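Local atomic coordinates of FAD-binding oxidoreductase (Gulosibacter chungangensis, PDB entry 7PBG), a protein that oxidises 4-ethylphenol and related 4-alkylphenols with a covalently bound FAD, yielding products such as 4-vinylphenol. Residues 131-134 with 135-139; 209-212 with 213-217; 283-286 with 287-291; 349-352 with 353-357; 370-373 with 374-378. All blocks are in the same frame, centred on the assembly; numbering follows the deposited sequence.

Overall arrangement
The five contacts are local ones, met in chain order along one subunit of a two-chain assembly. Interaction 1 opens helix 132-142 in the FAD-binding domain, and interaction 2 lies in the loop between strands 191-193 and 226-237, against the second subunit. Interactions 3, 4 and 5 belong to the region of the eight-stranded antiparallel sheet: helix 281-288 follows strand 277-280, strand 349-352 is an edge of the sheet, and helix 363-375 comes next. Interactions 4 and 5 touch, their centres about 15 Å apart; interactions 1 and 5 touch across the two family domains, about 14 Å between centres. Interactions 1, 3 and 5 each approach the FAD, whereas interaction 2 lies away from the FAD site, at the subunit interface.

Interaction 1 (131-134 with 135-139); sequences DYKT and LYEAV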
loop_
_atom_site.group_PDB
_atom_site.type_symbol
_atom_site.label_atom_id
_atom_site.label_comp_id
_atom_site.label_asym_id
_atom_site.label_seq_id
_atom_site.Cartn_x
_atom_site.Cartn_y
_atom_site.Cartn_z
ATOM N N ASP A 131 -8.972 3.020 20.999
ATOM C CA ASP A 131 -8.964 4.395 20.470
ATOM C C ASP A 131 -7.549 4.929 20.601
ATOM O O ASP A 131 -6.687 4.269 21.192
ATOM C CB ASP A 131 -10.019 5.321 21.083
ATOM C CG ASP A 131 -9.986 5.476 22.583
ATOM O OD1 ASP A 131 -8.961 5.116 23.200
ATOM O OD2 ASP A 131 -10.963 6.022 23.114
ATOM N N TYR A 132 -7.330 6.099 20.021
ATOM C CA TYR A 132 -5.967 6.672 19.990
ATOM C C TYR A 132 -5.553 6.926 21.425
ATOM O O TYR A 132 -4.384 6.713 21.767
ATOM C CB TYR A 132 -5.958 7.941 19.160
ATOM C CG TYR A 132 -6.142 7.688 17.690
ATOM C CD1 TYR A 132 -5.307 6.835 16.987
ATOM C CD2 TYR A 132 -7.257 8.180 17.051
ATOM C CE1 TYR A 132 -5.467 6.689 15.613
ATOM C CE2 TYR A 132 -7.471 7.965 15.700
ATOM C CZ TYR A 132 -6.609 7.152 14.994
ATOM O OH TYR A 132 -6.763 6.917 13.636
ATOM N N LYS A 133 -6.466 7.415 22.256
ATOM C CA LYS A 133 -6.124 7.690 23.685
ATOM C C LYS A 133 -5.583 6.412 24.339
ATOM O O LYS A 133 -4.497 6.442 24.945
ATOM C CB LYS A 133 -7.331 8.223 24.454
ATOM C CG LYS A 133 -7.114 8.431 25.947
ATOM C CD LYS A 133 -8.277 9.200 26.578
ATOM C CE LYS A 133 -8.172 9.341 28.081
ATOM N NZ LYS A 133 -8.760 8.158 28.750
ATOM N N THR A 134 -6.312 5.300 24.204
ATOM C CA THR A 134 -5.957 4.021 24.841
ATOM C C THR A 134 -4.614 3.495 24.332
ATOM O O THR A 134 -3.798 3.042 25.151
ATOM C CB THR A 134 -7.074 3.003 24.629
ATOM O OG1 THR A 134 -8.181 3.598 25.293
ATOM C CG2 THR A 134 -6.719 1.658 25.228
ATOM N N LEU A 135 -4.375 3.541 23.004
ATOM C CA LEU A 135 -3.141 2.972 22.465
ATOM C C LEU A 135 -1.993 3.854 22.929
ATOM O O LEU A 135 -0.995 3.288 23.330
ATOM C CB LEU A 135 -3.210 2.898 20.938
ATOM C CG LEU A 135 -1.977 2.269 20.302
ATOM C CD1 LEU A 135 -1.785 0.838 20.751
ATOM C CD2 LEU A 135 -2.053 2.354 18.765
ATOM N N TYR A 136 -2.196 5.171 22.993
ATOM C CA TYR A 136 -1.151 6.098 23.457
ATOM C C TYR A 136 -0.787 5.718 24.885
ATOM O O TYR A 136 0.430 5.582 25.205
ATOM C CB TYR A 136 -1.628 7.528 23.353
ATOM C CG TYR A 136 -0.719 8.479 24.060
ATOM C CD1 TYR A 136 0.507 8.760 23.511
ATOM C CD2 TYR A 136 -1.065 9.004 25.287
ATOM C CE1 TYR A 136 1.359 9.644 24.134
ATOM C CE2 TYR A 136 -0.196 9.847 25.951
ATOM C CZ TYR A 136 1.024 10.143 25.381
ATOM O OH TYR A 136 1.895 10.990 26.024
ATOM N N GLU A 137 -1.794 5.559 25.713
ATOM C CA GLU A 137 -1.550 5.238 27.146
ATOM C C GLU A 137 -0.851 3.874 27.243
ATOM O O GLU A 137 0.112 3.762 28.010
ATOM C CB GLU A 137 -2.865 5.277 27.919
ATOM C CG GLU A 137 -3.327 6.717 28.149
ATOM C CD GLU A 137 -4.673 6.916 28.806
ATOM O OE1 GLU A 137 -5.339 5.912 29.071
ATOM O OE2 GLU A 137 -5.056 8.082 28.971
ATOM N N ALA A 138 -1.295 2.873 26.482
ATOM C CA ALA A 138 -0.714 1.508 26.538
ATOM C C ALA A 138 0.750 1.545 26.117
ATOM O O ALA A 138 1.554 0.911 26.794
ATOM C CB ALA A 138 -1.502 0.532 25.729
ATOM N N VAL A 139 1.097 2.335 25.091
ATOM C CA VAL A 139 2.491 2.454 24.626
ATOM C C VAL A 139 3.271 3.194 25.714
ATOM O O VAL A 139 4.360 2.738 26.057
ATOM C CB VAL A 139 2.568 3.116 23.236
ATOM C CG1 VAL A 139 3.989 3.433 22.846
ATOM C CG2 VAL A 139 1.887 2.248 22.192
#
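Y136 N donates to Y132 O, one of four successive i to i+4 backbone bonds that draw D131-T134 and L135-V139 into the first two turns of helix 132-142. The bond from L135 N to D131 O (3.0 Å) comes first and that from A138 N to T134 O (2.8 Å) last. The packed side belongs to Y132 and L135. L135 has its CG anti to the backbone N (chi1 -178°), and its branched end packs on V126 and V158, as an apolar residue should on the inward face of a helix. The ring of Y132 lies against N161, an FAD-binding residue, its side chain about 5 Å from the bound FAD at the nearest atoms. D131 is the N-cap of the helix: its OD1 accepts the N-H of T134 at 2.8 Å, a capping bond met nearly along the C-O axis, a role that a short carboxylate fills well. T134 OG1 lies 2.7 Å from the same OD1. On the outer side the grip is slacker. K133 crosses E137 at a slant with an extended chain that bends only at its last torsion (chi4 -86°), and the salt bridge from K133 NZ to E137 OE2 is long, 3.7 Å. The methylene CE of K133 comes slightly closer to that oxygen, at 3.5 Å.

Interaction 2 (209-212 with 213-217); sequences PGQL and GPSIE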
loop_
_atom_site.group_PDB
_atom_site.type_symbol
_atom_site.label_atom_id
_atom_site.label_comp_id
_atom_site.label_asym_id
_atom_site.label_seq_id
_atom_site.Cartn_x
_atom_site.Cartn_y
_atom_site.Cartn_z
ATOM N N PRO A 209 3.276 -6.964 4.534
ATOM C CA PRO A 209 1.953 -6.949 3.894
ATOM C C PRO A 209 1.996 -7.677 2.545
ATOM O O PRO A 209 1.976 -7.046 1.515
ATOM C CB PRO A 209 1.697 -5.457 3.715
ATOM C CG PRO A 209 3.041 -4.876 3.485
ATOM C CD PRO A 209 3.984 -5.688 4.349
ATOM N N GLY A 210 2.121 -8.995 2.626
ATOM C CA GLY A 210 2.305 -9.889 1.477
ATOM C C GLY A 210 2.054 -11.329 1.852
ATOM O O GLY A 210 1.920 -11.675 3.041
ATOM N N GLN A 211 2.011 -12.148 0.825
ATOM C CA GLN A 211 1.618 -13.567 0.773
ATOM C C GLN A 211 1.954 -13.943 -0.664
ATOM O O GLN A 211 2.036 -13.028 -1.456
ATOM C CB GLN A 211 0.110 -13.760 1.006
ATOM C CG GLN A 211 -0.797 -13.005 0.029
ATOM C CD GLN A 211 -0.603 -11.505 0.071
ATOM O OE1 GLN A 211 -0.878 -10.902 1.096
ATOM N NE2 GLN A 211 -0.161 -10.878 -1.032
ATOM N N LEU A 212 1.949 -15.215 -1.005
ATOM C CA LEU A 212 1.847 -15.600 -2.423
ATOM C C LEU A 212 0.455 -15.183 -2.902
ATOM O O LEU A 212 -0.531 -15.592 -2.308
ATOM C CB LEU A 212 2.009 -17.112 -2.563
ATOM C CG LEU A 212 2.146 -17.584 -4.008
ATOM C CD1 LEU A 212 3.515 -17.307 -4.560
ATOM C CD2 LEU A 212 1.852 -19.063 -4.118
ATOM N N GLY A 213 0.398 -14.489 -4.025
ATOM C CA GLY A 213 -0.868 -14.035 -4.591
ATOM C C GLY A 213 -1.214 -12.604 -4.201
ATOM O O GLY A 213 -0.385 -11.789 -3.777
ATOM N N PRO A 214 -2.481 -12.237 -4.446
ATOM C CA PRO A 214 -2.894 -10.856 -4.362
ATOM C C PRO A 214 -2.874 -10.282 -2.951
ATOM O O PRO A 214 -3.104 -10.968 -1.945
ATOM C CB PRO A 214 -4.300 -10.838 -4.949
ATOM C CG PRO A 214 -4.800 -12.239 -4.833
ATOM C CD PRO A 214 -3.572 -13.129 -4.868
ATOM N N SER A 215 -2.599 -8.998 -2.895
ATOM C CA SER A 215 -2.637 -8.208 -1.645
ATOM C C SER A 215 -4.057 -7.679 -1.491
ATOM O O SER A 215 -4.471 -6.869 -2.358
ATOM C CB SER A 215 -1.615 -7.097 -1.677
ATOM O OG SER A 215 -0.301 -7.626 -1.527
ATOM N N ILE A 216 -4.798 -8.155 -0.480
ATOM C CA ILE A 216 -6.268 -7.884 -0.432
ATOM C C ILE A 216 -6.664 -7.053 0.803
ATOM O O ILE A 216 -7.845 -6.801 0.959
ATOM C CB ILE A 216 -7.069 -9.194 -0.492
ATOM C CG1 ILE A 216 -6.777 -10.111 0.696
ATOM C CG2 ILE A 216 -6.805 -9.863 -1.826
ATOM C CD1 ILE A 216 -7.667 -11.333 0.771
ATOM N N GLU A 217 -5.737 -6.557 1.619
ATOM C CA GLU A 217 -6.200 -5.714 2.770
ATOM C C GLU A 217 -6.907 -4.449 2.250
ATOM O O GLU A 217 -7.826 -3.960 2.950
ATOM C CB GLU A 217 -5.052 -5.296 3.681
ATOM C CG GLU A 217 -4.608 -6.444 4.575
ATOM C CD GLU A 217 -3.446 -6.191 5.513
ATOM O OE1 GLU A 217 -3.053 -4.988 5.707
ATOM O OE2 GLU A 217 -2.987 -7.191 6.120
HETATM O O HOH W 1 -3.771 -9.317 1.825
#
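The backbone of P209-E217 runs out nearly extended through G210 and Q211, turns at L212-G213 and returns without regular helix or strand, so that the side chain of Q211 can bridge the two limbs. This is a loop between strands 191-193 and 226-237, lying at the subunit interface. Q211 suits the place because one amide offers two N-H groups and a carbonyl. A chi1 of 57° sets its CG on the inner side of the turn, and a further bend at chi2 folds the amide across it. NE2 then gives one bond to G213 O at 2.9 Å, approaching from above the carbonyl plane rather than on a lone pair, and a longer one to S215 OG at 3.3 Å, almost straight and close to the Q211 amide plane. G213 has a positive phi (96°), and a CB there would run into L212 O; glycine is therefore required at this corner. L212, P214 and I216 pack on V486, H501 and L219 of the second subunit, and Q222 of that subunit accepts from G213 N. Behind the turn, E217 makes a salt bridge with R179. On the other end of the Q211 amide, a water that accepts from I216 N at 2.8 Å gives a weak bond to Q211 OE1 at 3.4 Å.

Interaction 3 (283-286 with 287-291); sequences FDAA and CVSKR
A285 O is gripped by two donors that reach it from opposite faces of its carbonyl plane: V288 N at 3.0 Å and the hydroxyl of S289, whose OG lies 2.8 Å away. Each lies well out of that plane, and neither follows a lone pair. S289 can do this because its chi1 of 70° tucks OG back over the last turn of helix 281-288. S289 OG is also hydrogen-bonded to W294 NE1, so S289 ties the helix end to the chain that follows. Replacing S289 with an alanine would probably leave W294 NE1 without this acceptor and A285 O held by one donor fewer. The backbone N-H of C287 is shared: it donates to D284 O at 3.0 Å and, weakly, to F283 O at 3.4 Å, as expected where an alpha-helix tightens toward i to i+3 bonding. The carboxylate of D284 has its partners outside the turn, in Y321 OH and a salt bridge to R279. C287 SG stands oblique to the F283 ring, 5.4 Å from its centroid, a sulfur-aromatic contact that suits a small, polarisable thiol. F283 also takes a cation-pi contact from R279 and lies about 5 Å from FAD at the nearest atoms. The S289 hydroxyl thus adds a donor to A285 O where the main-chain bonds of the helix weaken, and with the D284 carboxylate satisfied by Y321 and R279, the polar side-chain ends of this buried turn have partners.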
loop_
_atom_site.group_PDB
_atom_site.type_symbol
_atom_site.label_atom_id
_atom_site.label_comp_id
_atom_site.label_asym_id
_atom_site.label_seq_id
_atom_site.Cartn_x
_atom_site.Cartn_y
_atom_site.Cartn_z
ATOM N N PHE A 283 -10.961 28.023 10.877
ATOM C CA PHE A 283 -10.764 26.672 11.449
ATOM C C PHE A 283 -10.039 26.853 12.775
ATOM O O PHE A 283 -10.476 26.349 13.817
ATOM C CB PHE A 283 -10.063 25.799 10.412
ATOM C CG PHE A 283 -10.178 24.317 10.638
ATOM C CD1 PHE A 283 -10.015 23.468 9.567
ATOM C CD2 PHE A 283 -10.464 23.785 11.882
ATOM C CE1 PHE A 283 -10.111 22.101 9.742
ATOM C CE2 PHE A 283 -10.581 22.412 12.057
ATOM C CZ PHE A 283 -10.340 21.571 10.999
ATOM N N ASP A 284 -8.947 27.627 12.770
ATOM C CA ASP A 284 -8.198 27.813 14.032
ATOM C C ASP A 284 -9.096 28.498 15.055
ATOM O O ASP A 284 -9.090 28.094 16.231
ATOM C CB ASP A 284 -6.894 28.591 13.836
ATOM C CG ASP A 284 -5.626 27.739 13.753
ATOM O OD1 ASP A 284 -5.708 26.464 13.783
ATOM O OD2 ASP A 284 -4.545 28.374 13.692
ATOM N N ALA A 285 -9.772 29.571 14.675
ATOM C CA ALA A 285 -10.655 30.311 15.600
ATOM C C ALA A 285 -11.655 29.341 16.242
ATOM O O ALA A 285 -11.831 29.337 17.450
ATOM C CB ALA A 285 -11.335 31.426 14.837
ATOM N N ALA A 286 -12.245 28.467 15.456
ATOM C CA ALA A 286 -13.318 27.582 15.965
ATOM C C ALA A 286 -12.779 26.556 16.988
ATOM O O ALA A 286 -13.583 26.016 17.757
ATOM C CB ALA A 286 -13.998 26.941 14.798
ATOM N N CYS A 287 -11.450 26.374 17.072
ATOM C CA CYS A 287 -10.820 25.496 18.068
ATOM C C CYS A 287 -10.607 26.177 19.409
ATOM O O CYS A 287 -10.351 25.446 20.393
ATOM C CB CYS A 287 -9.527 24.904 17.528
ATOM S SG CYS A 287 -9.840 23.793 16.133
ATOM N N VAL A 288 -10.661 27.501 19.473
ATOM C CA VAL A 288 -10.288 28.274 20.689
ATOM C C VAL A 288 -11.306 29.354 20.995
ATOM O O VAL A 288 -11.079 30.104 21.939
ATOM C CB VAL A 288 -8.920 28.945 20.559
ATOM C CG1 VAL A 288 -7.816 27.908 20.556
ATOM C CG2 VAL A 288 -8.879 29.876 19.361
ATOM N N SER A 289 -12.425 29.364 20.293
ATOM C CA SER A 289 -13.439 30.416 20.502
ATOM C C SER A 289 -14.764 29.999 19.886
ATOM O O SER A 289 -14.776 29.095 19.053
ATOM C CB SER A 289 -12.963 31.709 19.945
ATOM O OG SER A 289 -12.948 31.662 18.504
ATOM N N LYS A 290 -15.801 30.768 20.187
ATOM C CA LYS A 290 -17.163 30.598 19.617
ATOM C C LYS A 290 -17.434 31.735 18.629
ATOM O O LYS A 290 -16.803 32.793 18.700
ATOM C CB LYS A 290 -18.212 30.642 20.726
ATOM C CG LYS A 290 -18.115 29.507 21.719
ATOM C CD LYS A 290 -19.317 29.450 22.651
ATOM C CE LYS A 290 -19.316 28.184 23.484
ATOM N NZ LYS A 290 -18.042 28.054 24.227
ATOM N N ARG A 291 -18.319 31.469 17.688
ATOM C CA ARG A 291 -18.590 32.374 16.564
ATOM C C ARG A 291 -18.940 33.768 17.054
ATOM O O ARG A 291 -18.488 34.747 16.473
ATOM C CB ARG A 291 -19.810 31.855 15.812
ATOM C CG ARG A 291 -19.925 32.422 14.407
ATOM C CD ARG A 291 -21.136 31.855 13.726
ATOM N NE ARG A 291 -21.162 32.102 12.269
ATOM C CZ ARG A 291 -21.732 33.128 11.658
ATOM N NH1 ARG A 291 -22.363 34.069 12.340
ATOM N NH2 ARG A 291 -21.671 33.204 10.330
#

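Interaction 4 (349-352 with 353-357); sequences RFET and NETLP
T355 OG1 is held from two sides, donating to E351 OE1 at 2.7 Å and accepting from T352 N at 3.0 Å, the latter along a nearly straight N-H (162°). The carboxylate oxygen uses its anti lone pair, the one turned away from OE2. That is possible because E351 is bent at chi2 (-63°), which curls the carboxylate back beside the strand, where it crosses the side chain of T355. The other oxygen, OE2, takes a salt bridge from R349 NH1 at 2.8 Å; the bond lies in the guanidinium plane and meets the oxygen on its anti side, somewhat out of the carboxylate plane. One glutamate therefore joins a strand neighbour to the turn, and its length and two oxygens suit it to the task. T352 answers T355 in kind. Turned toward the residues that follow (chi1 73°), its OG1 accepts from T355 N at 3.2 Å and, weakly, from E354 N, while a water links it to E354 OE1. A beta-branched threonine serves well here, extended like a strand residue yet carrying a hydroxyl to receive the N-H groups that follow. The carbonyl of T352 closes the turn by accepting from L356 N at 2.9 Å. L356 packs on A364 and L368 of helix 363-375, and E354 OE1 also forms a salt bridge with R328. The reciprocal exchange, each threonine hydroxyl taking the other's backbone N-H, resembles the bonding of a capping box at the end of edge strand 349-352, though 353-355 have helical angles without a helix's regular bonds.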
loop_
_atom_site.group_PDB
_atom_site.type_symbol
_atom_site.label_atom_id
_atom_site.label_comp_id
_atom_site.label_asym_id
_atom_site.label_seq_id
_atom_site.Cartn_x
_atom_site.Cartn_y
_atom_site.Cartn_z
ATOM N N ARG A 349 5.069 35.212 9.144
ATOM C CA ARG A 349 5.702 35.142 10.489
ATOM C C ARG A 349 5.836 33.669 10.899
ATOM O O ARG A 349 4.894 32.884 10.744
ATOM C CB ARG A 349 4.921 35.922 11.539
ATOM C CG ARG A 349 5.596 35.909 12.905
ATOM C CD ARG A 349 4.995 36.939 13.835
ATOM N NE ARG A 349 3.575 36.732 14.005
ATOM C CZ ARG A 349 3.014 35.870 14.858
ATOM N NH1 ARG A 349 3.760 35.125 15.634
ATOM N NH2 ARG A 349 1.693 35.743 14.921
ATOM N N PHE A 350 7.005 33.310 11.394
ATOM C CA PHE A 350 7.356 31.919 11.732
ATOM C C PHE A 350 7.532 31.813 13.252
ATOM O O PHE A 350 8.241 32.642 13.838
ATOM C CB PHE A 350 8.622 31.515 10.982
ATOM C CG PHE A 350 9.018 30.081 11.126
ATOM C CD1 PHE A 350 8.513 29.117 10.257
ATOM C CD2 PHE A 350 9.861 29.675 12.149
ATOM C CE1 PHE A 350 8.869 27.790 10.399
ATOM C CE2 PHE A 350 10.279 28.356 12.242
ATOM C CZ PHE A 350 9.781 27.418 11.375
ATOM N N GLU A 351 7.009 30.757 13.836
ATOM C CA GLU A 351 7.224 30.444 15.285
ATOM C C GLU A 351 7.442 28.939 15.423
ATOM O O GLU A 351 6.913 28.174 14.631
ATOM C CB GLU A 351 6.039 30.871 16.141
ATOM C CG GLU A 351 5.624 32.326 16.059
ATOM C CD GLU A 351 6.658 33.338 16.540
ATOM O OE1 GLU A 351 7.615 32.942 17.273
ATOM O OE2 GLU A 351 6.462 34.526 16.244
ATOM N N THR A 352 8.097 28.535 16.498
ATOM C CA THR A 352 8.167 27.123 16.889
ATOM C C THR A 352 7.523 27.017 18.257
ATOM O O THR A 352 7.250 28.031 18.858
ATOM C CB THR A 352 9.617 26.629 16.933
ATOM O OG1 THR A 352 10.222 27.203 18.085
ATOM C CG2 THR A 352 10.438 26.983 15.713
ATOM N N ASN A 353 7.325 25.800 18.729
ATOM C CA ASN A 353 6.743 25.581 20.072
ATOM C C ASN A 353 7.738 26.014 21.123
ATOM O O ASN A 353 7.315 26.088 22.316
ATOM C CB ASN A 353 6.243 24.160 20.272
ATOM C CG ASN A 353 7.306 23.116 20.089
ATOM O OD1 ASN A 353 7.774 22.920 18.971
ATOM N ND2 ASN A 353 7.691 22.462 21.180
ATOM N N GLU A 354 9.006 26.258 20.764
ATOM C CA GLU A 354 9.957 26.865 21.726
ATOM C C GLU A 354 9.790 28.389 21.779
ATOM O O GLU A 354 9.916 28.922 22.853
ATOM C CB GLU A 354 11.409 26.492 21.431
ATOM C CG GLU A 354 11.686 25.039 21.603
ATOM C CD GLU A 354 13.054 24.567 21.123
ATOM O OE1 GLU A 354 13.664 25.221 20.273
ATOM O OE2 GLU A 354 13.435 23.482 21.515
ATOM N N THR A 355 9.607 29.086 20.658
ATOM C CA THR A 355 9.445 30.564 20.640
ATOM C C THR A 355 8.011 30.966 21.005
ATOM O O THR A 355 7.818 32.081 21.466
ATOM C CB THR A 355 9.882 31.161 19.306
ATOM O OG1 THR A 355 8.916 30.799 18.312
ATOM C CG2 THR A 355 11.272 30.726 18.906
ATOM N N LEU A 356 7.054 30.070 20.843
ATOM C CA LEU A 356 5.651 30.311 21.198
ATOM C C LEU A 356 5.227 29.126 22.052
ATOM O O LEU A 356 4.400 28.299 21.654
ATOM C CB LEU A 356 4.811 30.400 19.929
ATOM C CG LEU A 356 3.357 30.777 20.161
ATOM C CD1 LEU A 356 3.242 32.249 20.518
ATOM C CD2 LEU A 356 2.550 30.451 18.930
ATOM N N PRO A 357 5.773 29.019 23.281
ATOM C CA PRO A 357 5.422 27.910 24.164
ATOM C C PRO A 357 4.000 28.101 24.696
ATOM O O PRO A 357 3.476 29.218 24.683
ATOM C CB PRO A 357 6.459 28.009 25.297
ATOM C CG PRO A 357 6.686 29.487 25.357
ATOM C CD PRO A 357 6.668 29.979 23.922
HETATM O O HOH W 2 12.922 27.028 18.224
#

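Interaction 5 (370-373 with 374-378); sequences ARHE and LNTGV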
loop_
_atom_site.group_PDB
_atom_site.type_symbol
_atom_site.label_atom_id
_atom_site.label_comp_id
_atom_site.label_asym_id
_atom_site.label_seq_id
_atom_site.Cartn_x
_atom_site.Cartn_y
_atom_site.Cartn_z
ATOM N N ALA A 370 -1.696 22.219 20.379
ATOM C CA ALA A 370 -2.620 21.153 19.988
ATOM C C ALA A 370 -2.038 20.401 18.778
ATOM O O ALA A 370 -2.080 19.135 18.741
ATOM C CB ALA A 370 -3.966 21.758 19.704
ATOM N N ARG A 371 -1.474 21.124 17.813
ATOM C CA ARG A 371 -0.894 20.467 16.627
ATOM C C ARG A 371 0.405 19.771 16.989
ATOM O O ARG A 371 0.676 18.672 16.451
ATOM C CB ARG A 371 -0.686 21.465 15.489
ATOM C CG ARG A 371 -1.952 22.197 15.068
ATOM C CD ARG A 371 -3.165 21.333 14.893
ATOM N NE ARG A 371 -3.030 20.231 13.947
ATOM C CZ ARG A 371 -4.047 19.490 13.512
ATOM N NH1 ARG A 371 -3.858 18.568 12.583
ATOM N NH2 ARG A 371 -5.264 19.735 13.972
ATOM N N HIS A 372 1.238 20.422 17.798
ATOM C CA HIS A 372 2.492 19.819 18.259
ATOM C C HIS A 372 2.176 18.469 18.902
ATOM O O HIS A 372 2.920 17.515 18.694
ATOM C CB HIS A 372 3.181 20.775 19.205
ATOM C CG HIS A 372 4.424 20.199 19.789
ATOM N ND1 HIS A 372 5.501 19.912 19.020
ATOM C CD2 HIS A 372 4.744 19.884 21.065
ATOM C CE1 HIS A 372 6.465 19.460 19.794
ATOM N NE2 HIS A 372 6.025 19.427 21.066
ATOM N N GLU A 373 1.124 18.402 19.707
ATOM C CA GLU A 373 0.711 17.146 20.345
ATOM C C GLU A 373 0.394 16.105 19.261
ATOM O O GLU A 373 1.020 14.994 19.269
ATOM C CB GLU A 373 -0.444 17.398 21.292
ATOM C CG GLU A 373 0.008 17.889 22.642
ATOM C CD GLU A 373 -1.123 18.118 23.617
ATOM O OE1 GLU A 373 -2.310 18.053 23.191
ATOM O OE2 GLU A 373 -0.817 18.462 24.788
ATOM N N LEU A 374 -0.505 16.445 18.335
ATOM C CA LEU A 374 -0.909 15.435 17.321
ATOM C C LEU A 374 0.331 14.988 16.552
ATOM O O LEU A 374 0.437 13.791 16.241
ATOM C CB LEU A 374 -1.952 16.001 16.357
ATOM C CG LEU A 374 -3.279 16.373 16.997
ATOM C CD1 LEU A 374 -4.222 16.893 15.967
ATOM C CD2 LEU A 374 -3.928 15.218 17.755
ATOM N N ASN A 375 1.194 15.931 16.195
ATOM C CA ASN A 375 2.347 15.672 15.291
ATOM C C ASN A 375 3.433 14.882 16.019
ATOM O O ASN A 375 4.340 14.376 15.339
ATOM C CB ASN A 375 2.968 16.930 14.680
ATOM C CG ASN A 375 1.966 17.678 13.857
ATOM O OD1 ASN A 375 0.825 17.201 13.678
ATOM N ND2 ASN A 375 2.401 18.816 13.342
ATOM N N THR A 376 3.375 14.846 17.349
ATOM C CA THR A 376 4.365 14.092 18.149
ATOM C C THR A 376 3.743 12.829 18.749
ATOM O O THR A 376 4.360 12.233 19.629
ATOM C CB THR A 376 5.026 14.965 19.221
ATOM O OG1 THR A 376 4.060 15.474 20.141
ATOM C CG2 THR A 376 5.846 16.088 18.624
ATOM N N GLY A 377 2.536 12.465 18.319
ATOM C CA GLY A 377 1.912 11.206 18.694
ATOM C C GLY A 377 1.118 11.293 19.985
ATOM O O GLY A 377 0.752 10.238 20.496
ATOM N N VAL A 378 0.816 12.496 20.463
ATOM C CA VAL A 378 0.032 12.705 21.707
ATOM C C VAL A 378 -1.372 13.064 21.296
ATOM O O VAL A 378 -1.611 14.144 20.758
ATOM C CB VAL A 378 0.620 13.807 22.577
ATOM C CG1 VAL A 378 -0.218 13.988 23.846
ATOM C CG2 VAL A 378 2.050 13.511 22.903
HETATM O O HOH W 3 -0.942 18.953 12.653
#
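T376 OG1 donates to H372 O at 2.7 Å, and its methyl CG2 rests over the face of the H372 imidazole, 4.0 Å from the ring centroid, in a CH-pi contact. Threonine offers both groups at once: with OG1 between the backbone N and the carbonyl carbon (chi1 61°), the hydroxyl turns to the helix end and the methyl to the ring. A valine in its place would probably leave H372 O with only the weak bond from the backbone N of that residue among the donors described, even if a methyl still covered the imidazole. On another flank, L374 CD1 sits centrally over the R371 guanidinium, 3.6 Å from R371 CZ, while a water bridges R371 NE and N375 OD1. E373 O is gripped from opposite faces by T376 N and by V378 N, the latter at 2.8 Å. Together with G377 N to L374 O, the V378 bond makes a Schellman motif, and glycine suits the positive phi (88°) of its C-prime position, G377. In the next shell, S244 bonds H372 ND1, T323 takes N375 ND2, and N380 holds E373 OE1. R371 makes its salt bridge to E152, an FAD-binding residue, and a cation-pi contact with Y169. Helix 363-375 thus ends between strand 241-249, which supplies S244, strand 318-326, which supplies T323, and helix 132-142, whose Y136 packs on G377 and V378.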